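Local coordinates for Peptide/nickel transport system substrate-binding protein (Listeria monocytogenes serotype 1/2a, PDB 5KZT) that probably captures peptides outside the cell as the substrate-binding component of an oligopeptide transport system, and binds peptide, at residues Asn292-Lys303 with Leu344-Trp355. Numbering follows the deposited sequence.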
ATOM      1  N   ASN A 292      -7.052 -25.438  12.034  1.00 24.58           N
ATOM      2  CA  ASN A 292      -8.147 -25.274  12.971  1.00 25.28           C
ATOM      3  C   ASN A 292      -7.924 -24.089  13.906  1.00 24.73           C
ATOM      4  O   ASN A 292      -8.883 -23.393  14.232  1.00 24.65           O
ATOM      5  CB  ASN A 292      -8.387 -26.536  13.781  1.00 26.63           C
ATOM      6  CG  ASN A 292      -9.336 -27.485  13.094  1.00 27.65           C
ATOM      7  OD1 ASN A 292     -10.353 -27.070  12.538  1.00 28.28           O
ATOM      8  ND2 ASN A 292      -9.023 -28.757  13.146  1.00 28.46           N
ATOM      9  N   ILE A 293      -6.675 -23.867  14.320  1.00 23.89           N
ATOM     10  CA  ILE A 293      -6.336 -22.734  15.181  1.00 23.27           C
ATOM     11  C   ILE A 293      -6.508 -21.398  14.436  1.00 22.69           C
ATOM     12  O   ILE A 293      -7.052 -20.449  15.021  1.00 22.28           O
ATOM     13  CB  ILE A 293      -4.917 -22.887  15.771  1.00 23.12           C
ATOM     14  CG1 ILE A 293      -4.821 -24.169  16.631  1.00 24.08           C
ATOM     15  CG2 ILE A 293      -4.488 -21.654  16.559  1.00 22.95           C
ATOM     16  CD1 ILE A 293      -5.782 -24.242  17.799  1.00 24.68           C
ATOM     17  N   ARG A 294      -6.077 -21.333  13.168  1.00 21.94           N
ATOM     18  CA  ARG A 294      -6.326 -20.144  12.324  1.00 21.44           C
ATOM     19  C   ARG A 294      -7.830 -19.836  12.228  1.00 21.66           C
ATOM     20  O   ARG A 294      -8.253 -18.682  12.386  1.00 20.65           O
ATOM     21  CB  ARG A 294      -5.750 -20.328  10.904  1.00 21.01           C
ATOM     22  CG  ARG A 294      -4.231 -20.456  10.871  1.00 20.68           C
ATOM     23  CD  ARG A 294      -3.680 -20.202   9.492  1.00 20.36           C
ATOM     24  NE  ARG A 294      -4.122 -21.161   8.476  1.00 20.60           N
ATOM     25  CZ  ARG A 294      -3.591 -22.362   8.245  1.00 21.35           C
ATOM     26  NH1 ARG A 294      -2.602 -22.860   8.996  1.00 21.48           N
ATOM     27  NH2 ARG A 294      -4.084 -23.102   7.249  1.00 22.13           N
ATOM     28  N   LYS A 295      -8.612 -20.890  11.970  1.00 22.74           N
ATOM     29  CA  LYS A 295     -10.070 -20.796  11.824  1.00 23.97           C
ATOM     30  C   LYS A 295     -10.727 -20.306  13.118  1.00 23.99           C
ATOM     31  O   LYS A 295     -11.669 -19.525  13.068  1.00 23.65           O
ATOM     32  CB  LYS A 295     -10.661 -22.158  11.411  1.00 25.52           C
ATOM     33  CG  LYS A 295     -12.160 -22.129  11.133  1.00 27.21           C
ATOM     34  CD  LYS A 295     -12.710 -23.484  10.703  1.00 29.20           C
ATOM     35  CE  LYS A 295     -12.372 -23.825   9.255  1.00 30.04           C
ATOM     36  NZ  LYS A 295     -13.073 -22.911   8.309  1.00 30.88           N
ATOM     37  N   ALA A 296     -10.226 -20.786  14.256  1.00 24.36           N
ATOM     38  CA  ALA A 296     -10.768 -20.407  15.570  1.00 24.83           C
ATOM     39  C   ALA A 296     -10.634 -18.905  15.801  1.00 24.24           C
ATOM     40  O   ALA A 296     -11.623 -18.235  16.126  1.00 24.23           O
ATOM     41  CB  ALA A 296     -10.065 -21.163  16.675  1.00 25.23           C
ATOM     42  N   ILE A 297      -9.416 -18.387  15.614  1.00 23.39           N
ATOM     43  CA  ILE A 297      -9.155 -16.946  15.755  1.00 23.22           C
ATOM     44  C   ILE A 297     -10.004 -16.163  14.727  1.00 22.37           C
ATOM     45  O   ILE A 297     -10.644 -15.162  15.072  1.00 21.53           O
ATOM     46  CB  ILE A 297      -7.648 -16.617  15.550  1.00 23.24           C
ATOM     47  CG1 ILE A 297      -6.764 -17.297  16.614  1.00 24.43           C
ATOM     48  CG2 ILE A 297      -7.389 -15.111  15.491  1.00 22.93           C
ATOM     49  CD1 ILE A 297      -7.009 -16.912  18.035  1.00 25.50           C
ATOM     50  N   ALA A 298     -10.024 -16.649  13.483  1.00 21.43           N
ATOM     51  CA  ALA A 298     -10.679 -15.939  12.387  1.00 21.33           C
ATOM     52  C   ALA A 298     -12.160 -15.706  12.641  1.00 21.94           C
ATOM     53  O   ALA A 298     -12.654 -14.594  12.440  1.00 21.54           O
ATOM     54  CB  ALA A 298     -10.515 -16.689  11.072  1.00 21.23           C
ATOM     55  N   LEU A 299     -12.843 -16.763  13.064  1.00 22.74           N
ATOM     56  CA  LEU A 299     -14.287 -16.750  13.203  1.00 23.64           C
ATOM     57  C   LEU A 299     -14.765 -16.200  14.538  1.00 24.17           C
ATOM     58  O   LEU A 299     -15.973 -16.049  14.730  1.00 25.28           O
ATOM     59  CB  LEU A 299     -14.850 -18.145  12.969  1.00 24.50           C
ATOM     60  CG  LEU A 299     -14.570 -18.798  11.619  1.00 24.27           C
ATOM     61  CD1 LEU A 299     -15.260 -20.151  11.595  1.00 25.45           C
ATOM     62  CD2 LEU A 299     -15.031 -17.954  10.449  1.00 24.04           C
ATOM     63  N   ALA A 300     -13.847 -15.863  15.443  1.00 23.89           N
ATOM     64  CA  ALA A 300     -14.210 -15.450  16.795  1.00 24.30           C
ATOM     65  C   ALA A 300     -14.237 -13.930  16.971  1.00 24.13           C
ATOM     66  O   ALA A 300     -14.386 -13.464  18.102  1.00 24.88           O
ATOM     67  CB  ALA A 300     -13.266 -16.081  17.809  1.00 24.47           C
ATOM     68  N   ILE A 301     -14.117 -13.163  15.884  1.00 23.30           N
ATOM     69  CA  ILE A 301     -14.079 -11.698  15.964  1.00 22.95           C
ATOM     70  C   ILE A 301     -15.357 -11.099  15.372  1.00 23.07           C
ATOM     71  O   ILE A 301     -15.629 -11.212  14.174  1.00 22.64           O
ATOM     72  CB  ILE A 301     -12.823 -11.112  15.301  1.00 22.00           C
ATOM     73  CG1 ILE A 301     -11.566 -11.655  15.999  1.00 22.06           C
ATOM     74  CG2 ILE A 301     -12.819  -9.584  15.374  1.00 21.92           C
ATOM     75  CD1 ILE A 301     -10.257 -11.425  15.260  1.00 21.50           C
ATOM     76  N   ASP A 302     -16.141 -10.453  16.229  1.00 23.70           N
ATOM     77  CA  ASP A 302     -17.349  -9.761  15.801  1.00 24.05           C
ATOM     78  C   ASP A 302     -16.956  -8.558  14.946  1.00 23.22           C
ATOM     79  O   ASP A 302     -16.712  -7.461  15.469  1.00 23.89           O
ATOM     80  CB  ASP A 302     -18.188  -9.328  17.013  1.00 25.24           C
ATOM     81  CG  ASP A 302     -19.567  -8.813  16.622  1.00 25.81           C
ATOM     82  OD1 ASP A 302     -19.795  -8.496  15.434  1.00 25.24           O
ATOM     83  OD2 ASP A 302     -20.436  -8.736  17.503  1.00 27.00           O
ATOM     84  N   LYS A 303     -16.916  -8.762  13.633  1.00 22.35           N
ATOM     85  CA  LYS A 303     -16.423  -7.722  12.699  1.00 21.53           C
ATOM     86  C   LYS A 303     -17.340  -6.493  12.702  1.00 22.00           C
ATOM     87  O   LYS A 303     -16.867  -5.358  12.604  1.00 21.04           O
ATOM     88  CB  LYS A 303     -16.311  -8.234  11.265  1.00 20.78           C
ATOM     89  CG  LYS A 303     -15.596  -9.563  11.100  1.00 20.39           C
ATOM     90  CD  LYS A 303     -15.346  -9.884   9.645  1.00 19.78           C
ATOM     91  CE  LYS A 303     -14.898 -11.326   9.489  1.00 19.71           C
ATOM     92  NZ  LYS A 303     -14.489 -11.640   8.097  1.00 19.42           N
ATOM     93  N   LEU A 344     -15.478 -16.841   5.528  1.00 21.75           N
ATOM     94  CA  LEU A 344     -15.074 -16.735   6.942  1.00 21.92           C
ATOM     95  C   LEU A 344     -15.874 -15.672   7.716  1.00 22.66           C
ATOM     96  O   LEU A 344     -15.317 -14.718   8.283  1.00 21.90           O
ATOM     97  CB  LEU A 344     -13.569 -16.448   7.063  1.00 21.00           C
ATOM     98  CG  LEU A 344     -12.626 -17.432   6.349  1.00 20.86           C
ATOM     99  CD1 LEU A 344     -11.201 -16.870   6.355  1.00 20.08           C
ATOM    100  CD2 LEU A 344     -12.667 -18.817   6.955  1.00 21.58           C
ATOM    101  N   GLU A 345     -17.186 -15.856   7.711  1.00 24.29           N
ATOM    102  CA  GLU A 345     -18.100 -14.989   8.441  1.00 25.67           C
ATOM    103  C   GLU A 345     -18.031 -15.244   9.941  1.00 25.96           C
ATOM    104  O   GLU A 345     -17.922 -16.386  10.380  1.00 26.52           O
ATOM    105  CB  GLU A 345     -19.533 -15.173   7.935  1.00 27.53           C
ATOM    106  CG  GLU A 345     -19.711 -14.714   6.493  1.00 28.21           C
ATOM    107  CD  GLU A 345     -21.139 -14.856   5.996  1.00 30.03           C
ATOM    108  OE1 GLU A 345     -21.986 -14.030   6.366  1.00 31.74           O
ATOM    109  OE2 GLU A 345     -21.406 -15.782   5.211  1.00 31.47           O
ATOM    110  N   TYR A 346     -18.105 -14.170  10.715  1.00 25.96           N
ATOM    111  CA  TYR A 346     -18.178 -14.248  12.174  1.00 26.55           C
ATOM    112  C   TYR A 346     -19.184 -15.279  12.670  1.00 28.10           C
ATOM    113  O   TYR A 346     -20.362 -15.218  12.316  1.00 28.76           O
ATOM    114  CB  TYR A 346     -18.547 -12.886  12.728  1.00 26.50           C
ATOM    115  CG  TYR A 346     -18.873 -12.850  14.211  1.00 27.09           C
ATOM    116  CD1 TYR A 346     -17.908 -13.170  15.169  1.00 26.79           C
ATOM    117  CD2 TYR A 346     -20.143 -12.474  14.654  1.00 27.83           C
ATOM    118  CE1 TYR A 346     -18.198 -13.119  16.521  1.00 27.44           C
ATOM    119  CE2 TYR A 346     -20.435 -12.413  16.003  1.00 28.61           C
ATOM    120  CZ  TYR A 346     -19.472 -12.735  16.926  1.00 28.41           C
ATOM    121  OH  TYR A 346     -19.780 -12.663  18.255  1.00 29.46           O
ATOM    122  N   ASP A 347     -18.704 -16.203  13.498  1.00 28.80           N
ATOM    123  CA  ASP A 347     -19.511 -17.320  14.015  1.00 31.01           C
ATOM    124  C   ASP A 347     -18.816 -17.903  15.252  1.00 31.45           C
ATOM    125  O   ASP A 347     -17.885 -18.697  15.123  1.00 31.19           O
ATOM    126  CB  ASP A 347     -19.675 -18.391  12.916  1.00 31.95           C
ATOM    127  CG  ASP A 347     -20.694 -19.473  13.262  1.00 34.06           C
ATOM    128  OD1 ASP A 347     -20.724 -19.983  14.408  1.00 35.00           O
ATOM    129  OD2 ASP A 347     -21.467 -19.838  12.348  1.00 35.67           O
ATOM    130  N   VAL A 348     -19.266 -17.518  16.446  1.00 32.36           N
ATOM    131  CA  VAL A 348     -18.611 -17.967  17.679  1.00 33.14           C
ATOM    132  C   VAL A 348     -18.661 -19.505  17.811  1.00 34.55           C
ATOM    133  O   VAL A 348     -17.651 -20.130  18.168  1.00 33.69           O
ATOM    134  CB  VAL A 348     -19.172 -17.273  18.947  1.00 34.17           C
ATOM    135  CG1 VAL A 348     -18.513 -17.825  20.211  1.00 34.75           C
ATOM    136  CG2 VAL A 348     -18.955 -15.758  18.880  1.00 33.39           C
ATOM    137  N   LYS A 349     -19.802 -20.107  17.483  1.00 35.95           N
ATOM    138  CA  LYS A 349     -19.944 -21.566  17.604  1.00 37.92           C
ATOM    139  C   LYS A 349     -19.001 -22.324  16.663  1.00 36.63           C
ATOM    140  O   LYS A 349     -18.300 -23.250  17.100  1.00 35.91           O
ATOM    141  CB  LYS A 349     -21.390 -22.019  17.405  1.00 40.26           C
ATOM    142  CG  LYS A 349     -22.240 -21.794  18.650  1.00 42.59           C
ATOM    143  CD  LYS A 349     -23.624 -22.407  18.532  1.00 44.88           C
ATOM    144  CE  LYS A 349     -24.570 -21.798  19.555  1.00 46.40           C
ATOM    145  NZ  LYS A 349     -25.952 -22.335  19.409  1.00 48.46           N
ATOM    146  N   GLU A 350     -18.962 -21.921  15.397  1.00 35.54           N
ATOM    147  CA  GLU A 350     -18.035 -22.560  14.456  1.00 35.11           C
ATOM    148  C   GLU A 350     -16.574 -22.301  14.841  1.00 33.16           C
ATOM    149  O   GLU A 350     -15.744 -23.171  14.641  1.00 32.51           O
ATOM    150  CB  GLU A 350     -18.305 -22.153  13.003  1.00 35.40           C
ATOM    151  CG  GLU A 350     -19.480 -22.888  12.361  1.00 37.70           C
ATOM    152  CD  GLU A 350     -19.245 -24.384  12.185  1.00 39.05           C
ATOM    153  OE1 GLU A 350     -18.114 -24.803  11.861  1.00 39.51           O
ATOM    154  OE2 GLU A 350     -20.205 -25.153  12.375  1.00 42.45           O
ATOM    155  N   ALA A 351     -16.284 -21.117  15.395  1.00 31.54           N
ATOM    156  CA  ALA A 351     -14.953 -20.802  15.957  1.00 30.02           C
ATOM    157  C   ALA A 351     -14.548 -21.740  17.096  1.00 29.97           C
ATOM    158  O   ALA A 351     -13.415 -22.221  17.148  1.00 29.23           O
ATOM    159  CB  ALA A 351     -14.903 -19.364  16.454  1.00 29.52           C
ATOM    160  N   GLN A 352     -15.481 -21.970  18.007  1.00 30.90           N
ATOM    161  CA  GLN A 352     -15.261 -22.824  19.175  1.00 31.84           C
ATOM    162  C   GLN A 352     -15.096 -24.299  18.782  1.00 32.39           C
ATOM    163  O   GLN A 352     -14.292 -25.000  19.381  1.00 32.51           O
ATOM    164  CB  GLN A 352     -16.392 -22.632  20.210  1.00 32.99           C
ATOM    165  CG  GLN A 352     -16.281 -21.287  20.923  1.00 32.88           C
ATOM    166  CD  GLN A 352     -17.504 -20.893  21.740  1.00 34.26           C
ATOM    167  OE1 GLN A 352     -18.595 -21.455  21.592  1.00 34.97           O
ATOM    168  NE2 GLN A 352     -17.320 -19.903  22.618  1.00 34.39           N
ATOM    169  N   LYS A 353     -15.843 -24.742  17.771  1.00 32.78           N
ATOM    170  CA  LYS A 353     -15.654 -26.070  17.172  1.00 33.66           C
ATOM    171  C   LYS A 353     -14.211 -26.238  16.648  1.00 31.86           C
ATOM    172  O   LYS A 353     -13.535 -27.212  16.985  1.00 32.32           O
ATOM    173  CB  LYS A 353     -16.663 -26.306  16.029  1.00 34.83           C
ATOM    174  CG  LYS A 353     -16.558 -27.689  15.393  1.00 36.79           C
ATOM    175  CD  LYS A 353     -17.577 -27.954  14.292  1.00 38.08           C
ATOM    176  CE  LYS A 353     -17.682 -29.459  14.050  1.00 40.28           C
ATOM    177  NZ  LYS A 353     -18.156 -29.809  12.682  1.00 40.92           N
ATOM    178  N   ALA A 354     -13.759 -25.283  15.838  1.00 30.08           N
ATOM    179  CA  ALA A 354     -12.388 -25.292  15.316  1.00 28.72           C
ATOM    180  C   ALA A 354     -11.354 -25.213  16.440  1.00 28.35           C
ATOM    181  O   ALA A 354     -10.337 -25.892  16.398  1.00 28.29           O
ATOM    182  CB  ALA A 354     -12.180 -24.139  14.333  1.00 27.53           C
ATOM    183  N   TRP A 355     -11.614 -24.371  17.440  1.00 28.03           N
ATOM    184  CA  TRP A 355     -10.715 -24.222  18.586  1.00 27.85           C
ATOM    185  C   TRP A 355     -10.511 -25.546  19.342  1.00 29.11           C
ATOM    186  O   TRP A 355      -9.368 -25.959  19.564  1.00 28.98           O
ATOM    187  CB  TRP A 355     -11.259 -23.139  19.516  1.00 27.73           C
ATOM    188  CG  TRP A 355     -10.473 -22.866  20.751  1.00 27.66           C
ATOM    189  CD1 TRP A 355     -10.904 -23.026  22.026  1.00 28.78           C
ATOM    190  CD2 TRP A 355      -9.156 -22.319  20.839  1.00 27.13           C
ATOM    191  NE1 TRP A 355      -9.939 -22.632  22.911  1.00 28.86           N
ATOM    192  CE2 TRP A 355      -8.848 -22.198  22.210  1.00 27.65           C
ATOM    193  CE3 TRP A 355      -8.204 -21.909  19.894  1.00 26.21           C
ATOM    194  CZ2 TRP A 355      -7.627 -21.719  22.663  1.00 27.54           C
ATOM    195  CZ3 TRP A 355      -6.987 -21.433  20.346  1.00 25.94           C
ATOM    196  CH2 TRP A 355      -6.708 -21.343  21.720  1.00 26.61           C
TER
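Leu299 pushes its side chain into the bend of 344-355, where Leu344 and Glu345 lead through Tyr346 into the helix that starts at Val348. Its two methyls part company there: CD2 lies 3.3 Å from Glu345 O and against Leu344 CB, while CD1 runs beside Glu350 CB. Nearer the backbone, Leu299 CB rests on Ala351 CB. The backbone of the same leucine fixes the join, because Asp347 N donates to Leu299 O at 3.0 Å in an almost straight bond lying in the carbonyl plane. Asp347 is also the N-cap of its helix, its OD1 taking Glu350 N from above the carboxylate plane, so one residue both starts this helix and ties it to the backbone of Leu299.

Tyr346 swings its ring, CG anti to the backbone N (chi1 171°), against the turn at 300-302. Asp302 CA sits 3.5 Å from the centroid of the Tyr346 ring, over the face, a CH-pi contact, and the carboxylate of Asp302 stacks on the ring with the planes 10° apart. The Asp302 side chain meanwhile caps the next helix, 303-311. Nearby, the extended Lys303 reaches Leu344 O with NZ at 3.2 Å; the same ammonium group also bonds Pro493 O and Ala318 O, and Gln492 gives Leu344 O a second donor.

Farther along, alanines let the helices close to 7.5 Å between axes. Ala354 CB packs against both Asn292 O and the aliphatic part of Lys295, and Ala296 CB meets the edge of the Trp355 ring, whose NE1 bonds Asp395 O. With axes 156° apart, this is a close antiparallel, alanine-lined helix pair, packed beside helix 377-393 and strand 397-404 in an OppA-like periplasmic-binding-protein fold.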